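Local structure of shikimate dehydrogenase (NADP(+)) (Thermus thermophilus, 2D5C) at residues A[84-89]-A[241-246]; A[97-102]-A[237-242]; A[103-108]-A[133-138]; A[231-236]-A[252-257]. The protein catalyses the reversible NADPH-linked reduction of 3-dehydroshikimate to shikimate, a step of the chorismate pathway that leads to the aromatic amino acids. All blocks are in the same frame, centred on the assembly; numbering follows the deposited sequence.

Overall arrangement
Shikimate dehydrogenase pairs a substrate-binding domain, built on a mixed sheet, with a Rossmann-type NADP-binding domain on a parallel sheet. Helix 229-244 serves three contacts: interaction 4 uses residues 231-236, interaction 2 residues 237-242, and interaction 1 its last turn and the two residues after it (241-246). Interactions 1 and 2, centres about 7 Å apart, share Arg241 and Leu242. Helix 100-110 links interaction 2 to interaction 3, which is nested within the chain loops closed by interactions 1 and 2; interaction 4 opens after interaction 3 has closed and alternates with the other two. Interactions 1, 2 and 4 each supply a residue that hydrogen-bonds shikimate (Asn85, Asp100, Gln235), so the 85-100 region and helix 229-244, far apart in sequence, meet at one substrate.

Interaction 1: residues A[84-89]-A[241-246]; sequences VNTVLQ and RLWTGL. With SKM ((3R,4S,5R)-3,4,5-trihydroxycyclohex-1-ene-1-carboxylic acid), chain E; SO4 (sulfate ion), chain F.
Trp243, near the C-terminal end of helix 229-244, packs on strand 86-90 of the mixed sheet in the substrate-binding domain. The one hydrogen bond across the contact runs from the indole NE1 to the backbone O of Val87 (3.0 Å). It is bent, with an N-H...O angle of 139°, and the donor stands above the carbonyl plane, 54° out of it. The apolar contacts flank this bond. The methyl CG2 of Thr86, anti to its backbone N, comes obliquely to the indole, 3.5 Å from Trp243 NE1, and also meets Leu242 CD1. Leu88 brings CD1 to the edge of the same ring, near its plane, 4.1 Å from Trp243 CD1. Phe4 stacks on the indole, and Leu88 packs on Leu88 of the second subunit, which places the contact beside the dimer interface. Two polar sites lie nearby. Arg241 NE donates to O1 of a sulfate, probably from the crystallisation liquor, that is also hydrogen-bonded to Glu91 N of the second subunit. On the strand side, a classic beta bulge, in which Asn85 and Thr86 both face Phe97, leads into the substrate pocket, where Asn85 ND2 donates to O12 of shikimate at 3.0 Å, with an N-H...O angle of 157°.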
# COMPACT_ATOMS: atom_id res chain seq x y z
N VAL A 84 -13.16 8.37 -2.32
CA VAL A 84 -11.93 7.90 -1.71
C VAL A 84 -11.46 8.98 -0.74
O VAL A 84 -11.35 10.15 -1.13
CB VAL A 84 -10.84 7.67 -2.78
CG1 VAL A 84 -9.46 7.61 -2.13
CG2 VAL A 84 -11.14 6.37 -3.55
N ASN A 85 -11.20 8.60 0.51
CA ASN A 85 -10.72 9.57 1.50
C ASN A 85 -9.28 9.25 1.92
O ASN A 85 -8.64 10.03 2.63
CB ASN A 85 -11.64 9.55 2.73
CG ASN A 85 -11.23 8.50 3.75
OD1 ASN A 85 -11.04 7.33 3.42
ND2 ASN A 85 -11.11 8.92 5.01
N THR A 86 -8.77 8.12 1.46
CA THR A 86 -7.41 7.72 1.80
C THR A 86 -6.69 7.14 0.59
O THR A 86 -7.20 6.23 -0.07
CB THR A 86 -7.41 6.66 2.92
OG1 THR A 86 -8.07 7.20 4.08
CG2 THR A 86 -5.98 6.27 3.30
N VAL A 87 -5.51 7.69 0.30
CA VAL A 87 -4.70 7.23 -0.82
C VAL A 87 -3.34 6.76 -0.31
O VAL A 87 -2.71 7.44 0.49
CB VAL A 87 -4.49 8.36 -1.86
CG1 VAL A 87 -3.61 7.85 -3.01
CG2 VAL A 87 -5.85 8.84 -2.38
N LEU A 88 -2.91 5.59 -0.78
CA LEU A 88 -1.61 5.01 -0.43
C LEU A 88 -0.72 5.07 -1.67
O LEU A 88 -1.18 4.73 -2.76
CB LEU A 88 -1.77 3.54 -0.02
CG LEU A 88 -0.50 2.68 0.05
CD1 LEU A 88 0.43 3.23 1.12
CD2 LEU A 88 -0.86 1.22 0.34
N GLN A 89 0.53 5.51 -1.50
CA GLN A 89 1.46 5.57 -2.62
C GLN A 89 2.55 4.51 -2.47
O GLN A 89 3.27 4.48 -1.46
CB GLN A 89 2.11 6.98 -2.71
CG GLN A 89 3.16 7.15 -3.83
CD GLN A 89 4.55 6.65 -3.44
OE1 GLN A 89 5.11 5.74 -4.06
NE2 GLN A 89 5.12 7.24 -2.39
N ARG A 241 -3.08 3.06 9.62
CA ARG A 241 -2.75 1.65 9.57
C ARG A 241 -2.63 1.22 8.12
O ARG A 241 -1.79 0.39 7.79
CB ARG A 241 -3.80 0.80 10.30
CG ARG A 241 -3.42 -0.67 10.40
CD ARG A 241 -4.45 -1.46 11.17
NE ARG A 241 -5.76 -1.40 10.53
CZ ARG A 241 -6.88 -1.87 11.07
NH1 ARG A 241 -6.86 -2.45 12.27
NH2 ARG A 241 -8.02 -1.77 10.40
N LEU A 242 -3.48 1.75 7.24
CA LEU A 242 -3.36 1.39 5.82
C LEU A 242 -1.98 1.79 5.31
O LEU A 242 -1.33 1.03 4.59
CB LEU A 242 -4.41 2.09 4.96
CG LEU A 242 -5.88 1.70 5.13
CD1 LEU A 242 -6.72 2.49 4.14
CD2 LEU A 242 -6.05 0.21 4.91
N TRP A 243 -1.54 2.99 5.68
CA TRP A 243 -0.24 3.48 5.23
C TRP A 243 0.98 2.77 5.81
O TRP A 243 1.97 2.59 5.11
CB TRP A 243 -0.09 4.97 5.54
CG TRP A 243 -1.07 5.85 4.87
CD1 TRP A 243 -1.61 5.70 3.62
CD2 TRP A 243 -1.63 7.06 5.41
NE1 TRP A 243 -2.48 6.74 3.35
CE2 TRP A 243 -2.51 7.58 4.43
CE3 TRP A 243 -1.47 7.74 6.62
CZ2 TRP A 243 -3.23 8.76 4.63
CZ3 TRP A 243 -2.20 8.93 6.82
CH2 TRP A 243 -3.06 9.42 5.83
N THR A 244 0.92 2.38 7.08
CA THR A 244 2.08 1.79 7.75
C THR A 244 1.97 0.36 8.29
O THR A 244 3.00 -0.27 8.56
CB THR A 244 2.47 2.63 8.97
OG1 THR A 244 1.43 2.53 9.95
CG2 THR A 244 2.66 4.08 8.59
N GLY A 245 0.75 -0.12 8.48
CA GLY A 245 0.55 -1.43 9.05
C GLY A 245 0.43 -1.31 10.56
O GLY A 245 0.27 -2.30 11.27
N LEU A 246 0.50 -0.08 11.07
CA LEU A 246 0.40 0.17 12.51
C LEU A 246 -0.86 0.96 12.84
O LEU A 246 -1.19 1.91 12.14
CB LEU A 246 1.63 0.95 12.99
CG LEU A 246 2.98 0.24 12.87
CD1 LEU A 246 4.10 1.21 13.19
CD2 LEU A 246 3.01 -0.95 13.80
O12 SKM E . -12.32 11.61 5.38
C8 SKM E . -11.73 12.63 6.20
C6 SKM E . -10.35 13.03 5.61
O7 SKM E . -9.51 11.88 5.57
C5 SKM E . -9.67 14.13 6.47
C4 SKM E . -10.65 15.18 6.99
C1 SKM E . -10.09 16.40 7.63
O2 SKM E . -8.75 16.54 7.72
O3 SKM E . -10.82 17.27 8.07
C10 SKM E . -11.98 15.06 6.90
C9 SKM E . -12.67 13.87 6.27
O11 SKM E . -13.07 14.24 4.94
S SO4 F . -5.75 -2.99 7.17
O1 SO4 F . -5.26 -1.47 7.45
O2 SO4 F . -4.99 -3.40 6.00
O3 SO4 F . -5.52 -3.74 8.21
O4 SO4 F . -7.13 -2.83 6.81

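Interaction 2: residues A[97-102]-A[237-242]; sequences FNTDAP and ALAFRL. With SKM ((3R,4S,5R)-3,4,5-trihydroxycyclohex-1-ene-1-carboxylic acid), chain E; SO4 (sulfate ion), chain F.
Thr99 turns its methyl CG2 beside the backbone N (OG1 chi1 65°), and Leu242 sets CG anti to its carbonyl carbon (chi1 -68°), so that the two side chains reach toward each other tip to tip. Thr99 CG2 and Leu242 CD1 meet at 3.6 Å. The same leucine methyl lies 3.7 Å from Phe97 CB and comes obliquely to the phenyl ring. One turn earlier on the helix, Leu238 packs CB against Thr99 CB, while its CD1 rests 3.7 Å from Pro102 CG. No hydrogen bond joins the two segments, but Thr99 OG1 is held from just outside them by the backbone O of Gln235. Asn98 caps the start of helix 100-110: its OD1 accepts from Ala101 N at 3.0 Å, nearly along the C=O axis, and weakly from Asp100 N. Two residues on from Asn98, Asp100 OD1 accepts from shikimate O12 at 2.8 Å, and Asp100 OD2 forms a salt bridge with the active-site residue Lys64. The contact thus joins the connection from strand 93-97 into helix 100-110 to the C-terminal half of helix 229-244, with strand 86-90 touching Ala239 and helix 126-137 packing beside Asn98 and Ala101.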
# COMPACT_ATOMS: atom_id res chain seq x y z
N PHE A 97 -8.74 4.10 -0.99
CA PHE A 97 -9.56 3.39 -0.03
C PHE A 97 -10.51 4.36 0.63
O PHE A 97 -10.41 5.57 0.45
CB PHE A 97 -8.71 2.78 1.09
CG PHE A 97 -7.61 1.88 0.61
CD1 PHE A 97 -6.40 2.41 0.17
CD2 PHE A 97 -7.79 0.50 0.61
CE1 PHE A 97 -5.37 1.56 -0.26
CE2 PHE A 97 -6.77 -0.34 0.18
CZ PHE A 97 -5.56 0.19 -0.25
N ASN A 98 -11.44 3.83 1.40
CA ASN A 98 -12.36 4.71 2.11
C ASN A 98 -12.40 4.29 3.55
O ASN A 98 -12.93 3.22 3.87
CB ASN A 98 -13.77 4.63 1.53
CG ASN A 98 -14.70 5.67 2.15
OD1 ASN A 98 -14.98 5.63 3.36
ND2 ASN A 98 -15.18 6.60 1.34
N THR A 99 -11.82 5.10 4.43
CA THR A 99 -11.86 4.76 5.84
C THR A 99 -12.99 5.48 6.58
O THR A 99 -13.18 5.25 7.76
CB THR A 99 -10.51 5.05 6.53
OG1 THR A 99 -10.25 6.46 6.52
CG2 THR A 99 -9.38 4.32 5.80
N ASP A 100 -13.75 6.33 5.88
CA ASP A 100 -14.89 7.01 6.51
C ASP A 100 -15.94 5.99 6.91
O ASP A 100 -16.52 6.08 8.00
CB ASP A 100 -15.56 8.03 5.57
CG ASP A 100 -14.74 9.28 5.34
OD1 ASP A 100 -14.23 9.87 6.33
OD2 ASP A 100 -14.62 9.70 4.17
N ALA A 101 -16.19 5.00 6.05
CA ALA A 101 -17.20 3.99 6.37
C ALA A 101 -16.86 3.13 7.60
O ALA A 101 -17.62 3.10 8.56
CB ALA A 101 -17.46 3.09 5.14
N PRO A 102 -15.71 2.43 7.59
CA PRO A 102 -15.38 1.62 8.77
C PRO A 102 -15.16 2.48 10.01
O PRO A 102 -15.46 2.07 11.13
CB PRO A 102 -14.12 0.87 8.33
CG PRO A 102 -13.50 1.81 7.32
CD PRO A 102 -14.70 2.26 6.54
N ALA A 237 -7.15 6.97 12.20
CA ALA A 237 -6.34 5.86 12.71
C ALA A 237 -6.31 4.73 11.69
O ALA A 237 -5.28 4.10 11.45
CB ALA A 237 -6.90 5.34 14.03
N LEU A 238 -7.47 4.47 11.09
CA LEU A 238 -7.55 3.41 10.08
C LEU A 238 -6.72 3.75 8.86
O LEU A 238 -6.12 2.85 8.25
CB LEU A 238 -9.00 3.18 9.67
CG LEU A 238 -9.90 2.57 10.75
CD1 LEU A 238 -11.32 2.48 10.23
CD2 LEU A 238 -9.39 1.21 11.16
N ALA A 239 -6.67 5.02 8.49
CA ALA A 239 -5.87 5.40 7.32
C ALA A 239 -4.39 5.22 7.64
O ALA A 239 -3.61 4.77 6.80
CB ALA A 239 -6.15 6.87 6.94
N PHE A 240 -4.01 5.58 8.86
CA PHE A 240 -2.62 5.44 9.28
C PHE A 240 -2.19 3.97 9.22
O PHE A 240 -1.05 3.66 8.83
CB PHE A 240 -2.42 5.99 10.69
CG PHE A 240 -0.99 6.27 11.03
CD1 PHE A 240 -0.47 7.55 10.91
CD2 PHE A 240 -0.15 5.23 11.44
CE1 PHE A 240 0.88 7.82 11.19
CE2 PHE A 240 1.19 5.48 11.72
CZ PHE A 240 1.71 6.77 11.60
N ARG A 241 -3.08 3.06 9.62
CA ARG A 241 -2.75 1.65 9.57
C ARG A 241 -2.63 1.22 8.12
O ARG A 241 -1.79 0.39 7.79
CB ARG A 241 -3.80 0.80 10.30
CG ARG A 241 -3.42 -0.67 10.40
CD ARG A 241 -4.45 -1.46 11.17
NE ARG A 241 -5.76 -1.40 10.53
CZ ARG A 241 -6.88 -1.87 11.07
NH1 ARG A 241 -6.86 -2.45 12.27
NH2 ARG A 241 -8.02 -1.77 10.40
N LEU A 242 -3.48 1.75 7.24
CA LEU A 242 -3.36 1.39 5.82
C LEU A 242 -1.98 1.79 5.31
O LEU A 242 -1.33 1.03 4.59
CB LEU A 242 -4.41 2.09 4.96
CG LEU A 242 -5.88 1.70 5.13
CD1 LEU A 242 -6.72 2.49 4.14
CD2 LEU A 242 -6.05 0.21 4.91
O12 SKM E . -12.32 11.61 5.38
C8 SKM E . -11.73 12.63 6.20
C6 SKM E . -10.35 13.03 5.61
O7 SKM E . -9.51 11.88 5.57
C5 SKM E . -9.67 14.13 6.47
C4 SKM E . -10.65 15.18 6.99
C1 SKM E . -10.09 16.40 7.63
O2 SKM E . -8.75 16.54 7.72
O3 SKM E . -10.82 17.27 8.07
C10 SKM E . -11.98 15.06 6.90
C9 SKM E . -12.67 13.87 6.27
O11 SKM E . -13.07 14.24 4.94
S SO4 F . -5.75 -2.99 7.17
O1 SO4 F . -5.26 -1.47 7.45
O2 SO4 F . -4.99 -3.40 6.00
O3 SO4 F . -5.52 -3.74 8.21
O4 SO4 F . -7.13 -2.83 6.81

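Interaction 3: residues A[103-108]-A[133-138]; sequences GFLEAL and FALREA
Two helices beside the Rossmann-type NADP-binding sheet pack here: helix 100-110, which starts at the substrate pocket, and helix 126-137, which follows the glycine-rich turn after strand 119-122. Leu105 of the first meets Ala134 of the second, where the backbones come nearest. The short segments approach to 9.5 Å between axes, with their N-to-C directions 65° apart; no hydrogen bond joins them, and side-chain packing carries the contact. Leu105 lays its branched end over the turn from Ala134 to Ala138: CG sits 3.8 Å from Ala134 CB, CD1 touches the backbone O of Ala134 at 3.5 Å, and CD2 reaches Ala138 CB at 3.9 Å. The small alanine side chains allow the leucine this close to the backbone of helix 126-137. That carbonyl oxygen also accepts the bond from Ala138 N, so the leucine methyls lie over an oxygen that already accepts from the backbone N four residues on.

Phe104 places its ring on the Leu135 side of Leu105. With CG anti to the backbone N (chi1 180°), its CE2 meets Leu135 CD2 at 3.6 Å, the methyl coming to the ring edge in plane. Leu108, one turn beyond Phe104, adds CD1 at 4.2 Å from the same Leu135 CD2, so both residues converge on one leucine branch. Strand 174-177 of the parallel sheet meets both helices, with Val176 touching Phe104 and Leu174 touching Leu135, while Met231 and Pro230 of helix 229-244 pack on Phe104 and Ala107.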
# COMPACT_ATOMS: atom_id res chain seq x y z
N GLY A 103 -14.64 3.69 9.81
CA GLY A 103 -14.39 4.59 10.92
C GLY A 103 -15.70 4.96 11.61
O GLY A 103 -15.78 5.06 12.84
N PHE A 104 -16.74 5.16 10.82
CA PHE A 104 -18.04 5.51 11.38
C PHE A 104 -18.58 4.42 12.32
O PHE A 104 -19.03 4.70 13.43
CB PHE A 104 -19.03 5.77 10.23
CG PHE A 104 -20.40 6.13 10.70
CD1 PHE A 104 -20.67 7.41 11.15
CD2 PHE A 104 -21.41 5.18 10.71
CE1 PHE A 104 -21.95 7.74 11.61
CE2 PHE A 104 -22.68 5.50 11.16
CZ PHE A 104 -22.94 6.79 11.61
N LEU A 105 -18.52 3.16 11.89
CA LEU A 105 -18.99 2.06 12.72
C LEU A 105 -18.16 1.94 14.01
O LEU A 105 -18.72 1.68 15.08
CB LEU A 105 -18.96 0.73 11.94
CG LEU A 105 -19.93 0.61 10.76
CD1 LEU A 105 -19.83 -0.78 10.11
CD2 LEU A 105 -21.35 0.84 11.27
N GLU A 106 -16.85 2.14 13.91
CA GLU A 106 -15.99 2.05 15.09
C GLU A 106 -16.35 3.17 16.06
O GLU A 106 -16.43 2.95 17.27
CB GLU A 106 -14.52 2.18 14.70
CG GLU A 106 -13.99 1.14 13.71
CD GLU A 106 -13.74 -0.22 14.35
OE1 GLU A 106 -12.93 -0.98 13.78
OE2 GLU A 106 -14.33 -0.52 15.41
N ALA A 107 -16.59 4.37 15.52
CA ALA A 107 -16.95 5.52 16.35
C ALA A 107 -18.29 5.28 17.05
O ALA A 107 -18.44 5.62 18.23
CB ALA A 107 -17.03 6.78 15.48
N LEU A 108 -19.25 4.69 16.35
CA LEU A 108 -20.55 4.40 16.96
C LEU A 108 -20.38 3.51 18.18
O LEU A 108 -20.96 3.77 19.23
CB LEU A 108 -21.49 3.70 15.97
CG LEU A 108 -22.23 4.48 14.88
CD1 LEU A 108 -23.35 3.58 14.36
CD2 LEU A 108 -22.85 5.76 15.45
N PHE A 133 -23.31 3.26 3.44
CA PHE A 133 -22.63 2.00 3.13
C PHE A 133 -22.27 1.25 4.41
O PHE A 133 -22.48 0.04 4.52
CB PHE A 133 -21.36 2.28 2.32
CG PHE A 133 -20.61 1.03 1.92
CD1 PHE A 133 -19.72 0.42 2.80
CD2 PHE A 133 -20.81 0.46 0.67
CE1 PHE A 133 -19.03 -0.73 2.43
CE2 PHE A 133 -20.12 -0.70 0.30
CZ PHE A 133 -19.24 -1.29 1.19
N ALA A 134 -21.73 1.98 5.38
CA ALA A 134 -21.35 1.38 6.65
C ALA A 134 -22.56 0.84 7.42
O ALA A 134 -22.51 -0.28 7.95
CB ALA A 134 -20.61 2.40 7.49
N LEU A 135 -23.64 1.62 7.49
CA LEU A 135 -24.82 1.18 8.21
C LEU A 135 -25.46 -0.02 7.51
O LEU A 135 -26.05 -0.87 8.17
CB LEU A 135 -25.85 2.30 8.32
CG LEU A 135 -25.40 3.48 9.17
CD1 LEU A 135 -26.45 4.57 9.10
CD2 LEU A 135 -25.20 3.03 10.61
N ARG A 136 -25.33 -0.07 6.19
CA ARG A 136 -25.89 -1.20 5.43
C ARG A 136 -25.07 -2.45 5.76
O ARG A 136 -25.62 -3.55 5.96
CB ARG A 136 -25.82 -0.94 3.92
CG ARG A 136 -26.50 -2.06 3.09
CD ARG A 136 -26.24 -1.95 1.58
NE ARG A 136 -24.85 -2.25 1.22
CZ ARG A 136 -24.46 -2.59 -0.01
NH1 ARG A 136 -25.35 -2.69 -0.99
NH2 ARG A 136 -23.17 -2.84 -0.26
N GLU A 137 -23.76 -2.28 5.82
CA GLU A 137 -22.85 -3.38 6.10
C GLU A 137 -23.11 -3.93 7.50
O GLU A 137 -22.97 -5.14 7.74
CB GLU A 137 -21.40 -2.90 5.97
CG GLU A 137 -20.35 -3.95 6.31
CD GLU A 137 -18.95 -3.49 5.97
OE1 GLU A 137 -18.69 -2.27 6.06
OE2 GLU A 137 -18.11 -4.34 5.62
N ALA A 138 -23.48 -3.03 8.41
CA ALA A 138 -23.77 -3.42 9.79
C ALA A 138 -25.12 -4.11 9.92
O ALA A 138 -25.52 -4.54 11.01
CB ALA A 138 -23.72 -2.19 10.69

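Interaction 4: residues A[231-236]-A[252-257]; sequences MLAWQG and GMEEAA. With SKM ((3R,4S,5R)-3,4,5-trihydroxycyclohex-1-ene-1-carboxylic acid), chain E.
The backbone O of Leu232 takes two donors: Gln235 NE2 at 2.9 Å, in the carbonyl plane on a lone pair, and Gly236 N, the regular helical bond, at 3.2 Å. Gln235 folds back over its own helix to make the first bond, its CG between backbone N and carbonyl carbon (chi1 67°) and the chain bent again at chi2. This pins the amide so that OE1 accepts from shikimate O7 at 3.0 Å. Leu232 CD1 lies beside the substrate ring, about 4.1 Å from C4 and C10. Helix 250-260 packs against the face that carries Ala233 and Gly236, with Leu232 reaching both it and the substrate. Ala233 CB presses on the backbone of Glu254, 3.6 Å from its N, and also meets Glu254 CB. Met253, bent at chi3, brings CE to 3.7 Å from Gly236 C; with no side chain at Gly236, the methyl can lie this close to the backbone. Leu232 CD2 reaches Ala257 CB more loosely, at 4.4 Å. The acid end of Glu254 turns to a salt bridge with Arg258. The short segments cross at 128°, with axes 8.3 Å apart, and helix 16-26 covers their junction through Met19, which touches Leu232, Met253 and Ala257.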
# COMPACT_ATOMS: atom_id res chain seq x y z
N MET A 231 -15.59 9.91 14.85
CA MET A 231 -15.46 9.39 13.48
C MET A 231 -14.18 9.95 12.84
O MET A 231 -13.47 9.24 12.13
CB MET A 231 -16.66 9.79 12.62
CG MET A 231 -16.59 9.25 11.19
SD MET A 231 -18.07 9.70 10.23
CE MET A 231 -17.55 9.29 8.55
N LEU A 232 -13.90 11.22 13.09
CA LEU A 232 -12.70 11.84 12.52
C LEU A 232 -11.46 11.07 12.98
O LEU A 232 -10.56 10.78 12.17
CB LEU A 232 -12.60 13.30 12.96
CG LEU A 232 -11.41 14.10 12.41
CD1 LEU A 232 -11.48 14.15 10.90
CD2 LEU A 232 -11.42 15.51 12.99
N ALA A 233 -11.42 10.74 14.26
CA ALA A 233 -10.28 10.03 14.85
C ALA A 233 -10.14 8.60 14.33
O ALA A 233 -9.03 8.14 14.06
CB ALA A 233 -10.41 10.00 16.36
N TRP A 234 -11.26 7.89 14.21
CA TRP A 234 -11.21 6.53 13.73
C TRP A 234 -10.87 6.42 12.24
O TRP A 234 -10.06 5.58 11.85
CB TRP A 234 -12.52 5.81 14.03
CG TRP A 234 -12.48 5.10 15.33
CD1 TRP A 234 -13.03 5.51 16.51
CD2 TRP A 234 -11.80 3.88 15.61
NE1 TRP A 234 -12.74 4.61 17.51
CE2 TRP A 234 -11.99 3.59 16.98
CE3 TRP A 234 -11.06 2.98 14.83
CZ2 TRP A 234 -11.46 2.46 17.59
CZ3 TRP A 234 -10.53 1.85 15.43
CH2 TRP A 234 -10.73 1.60 16.80
N GLN A 235 -11.47 7.27 11.40
CA GLN A 235 -11.14 7.18 9.99
C GLN A 235 -9.65 7.50 9.82
O GLN A 235 -8.98 6.94 8.94
CB GLN A 235 -12.02 8.10 9.14
CG GLN A 235 -11.85 9.62 9.33
CD GLN A 235 -10.60 10.18 8.67
OE1 GLN A 235 -10.24 9.80 7.55
NE2 GLN A 235 -9.94 11.12 9.36
N GLY A 236 -9.13 8.38 10.68
CA GLY A 236 -7.73 8.74 10.62
C GLY A 236 -6.82 7.60 11.08
O GLY A 236 -5.82 7.30 10.42
N GLY A 252 -6.54 8.57 21.49
CA GLY A 252 -5.47 9.54 21.59
C GLY A 252 -5.58 10.55 20.46
O GLY A 252 -5.36 11.74 20.65
N MET A 253 -5.92 10.07 19.27
CA MET A 253 -6.06 10.96 18.14
C MET A 253 -7.28 11.86 18.32
O MET A 253 -7.27 13.02 17.90
CB MET A 253 -6.19 10.14 16.84
CG MET A 253 -4.89 9.44 16.49
SD MET A 253 -5.00 8.41 14.99
CE MET A 253 -5.26 9.68 13.78
N GLU A 254 -8.32 11.35 18.97
CA GLU A 254 -9.52 12.15 19.18
C GLU A 254 -9.17 13.30 20.11
O GLU A 254 -9.50 14.46 19.84
CB GLU A 254 -10.63 11.31 19.81
CG GLU A 254 -12.00 11.98 19.76
CD GLU A 254 -13.02 11.26 20.61
OE1 GLU A 254 -13.05 10.01 20.58
OE2 GLU A 254 -13.80 11.96 21.30
N GLU A 255 -8.49 12.96 21.20
CA GLU A 255 -8.06 13.95 22.18
C GLU A 255 -7.21 15.03 21.55
O GLU A 255 -7.33 16.21 21.88
CB GLU A 255 -7.29 13.26 23.30
CG GLU A 255 -6.79 14.19 24.40
CD GLU A 255 -7.88 15.12 24.90
OE1 GLU A 255 -9.02 14.64 25.11
OE2 GLU A 255 -7.60 16.32 25.10
N ALA A 256 -6.35 14.63 20.61
CA ALA A 256 -5.47 15.56 19.92
C ALA A 256 -6.24 16.54 19.03
O ALA A 256 -5.87 17.70 18.90
CB ALA A 256 -4.45 14.79 19.08
N ALA A 257 -7.32 16.06 18.41
CA ALA A 257 -8.11 16.92 17.54
C ALA A 257 -8.92 17.89 18.38
O ALA A 257 -9.12 19.05 18.00
CB ALA A 257 -9.05 16.08 16.68
O12 SKM E . -12.32 11.61 5.38
C8 SKM E . -11.73 12.63 6.20
C6 SKM E . -10.35 13.03 5.61
O7 SKM E . -9.51 11.88 5.57
C5 SKM E . -9.67 14.13 6.47
C4 SKM E . -10.65 15.18 6.99
C1 SKM E . -10.09 16.40 7.63
O2 SKM E . -8.75 16.54 7.72
O3 SKM E . -10.82 17.27 8.07
C10 SKM E . -11.98 15.06 6.90
C9 SKM E . -12.67 13.87 6.27
O11 SKM E . -13.07 14.24 4.94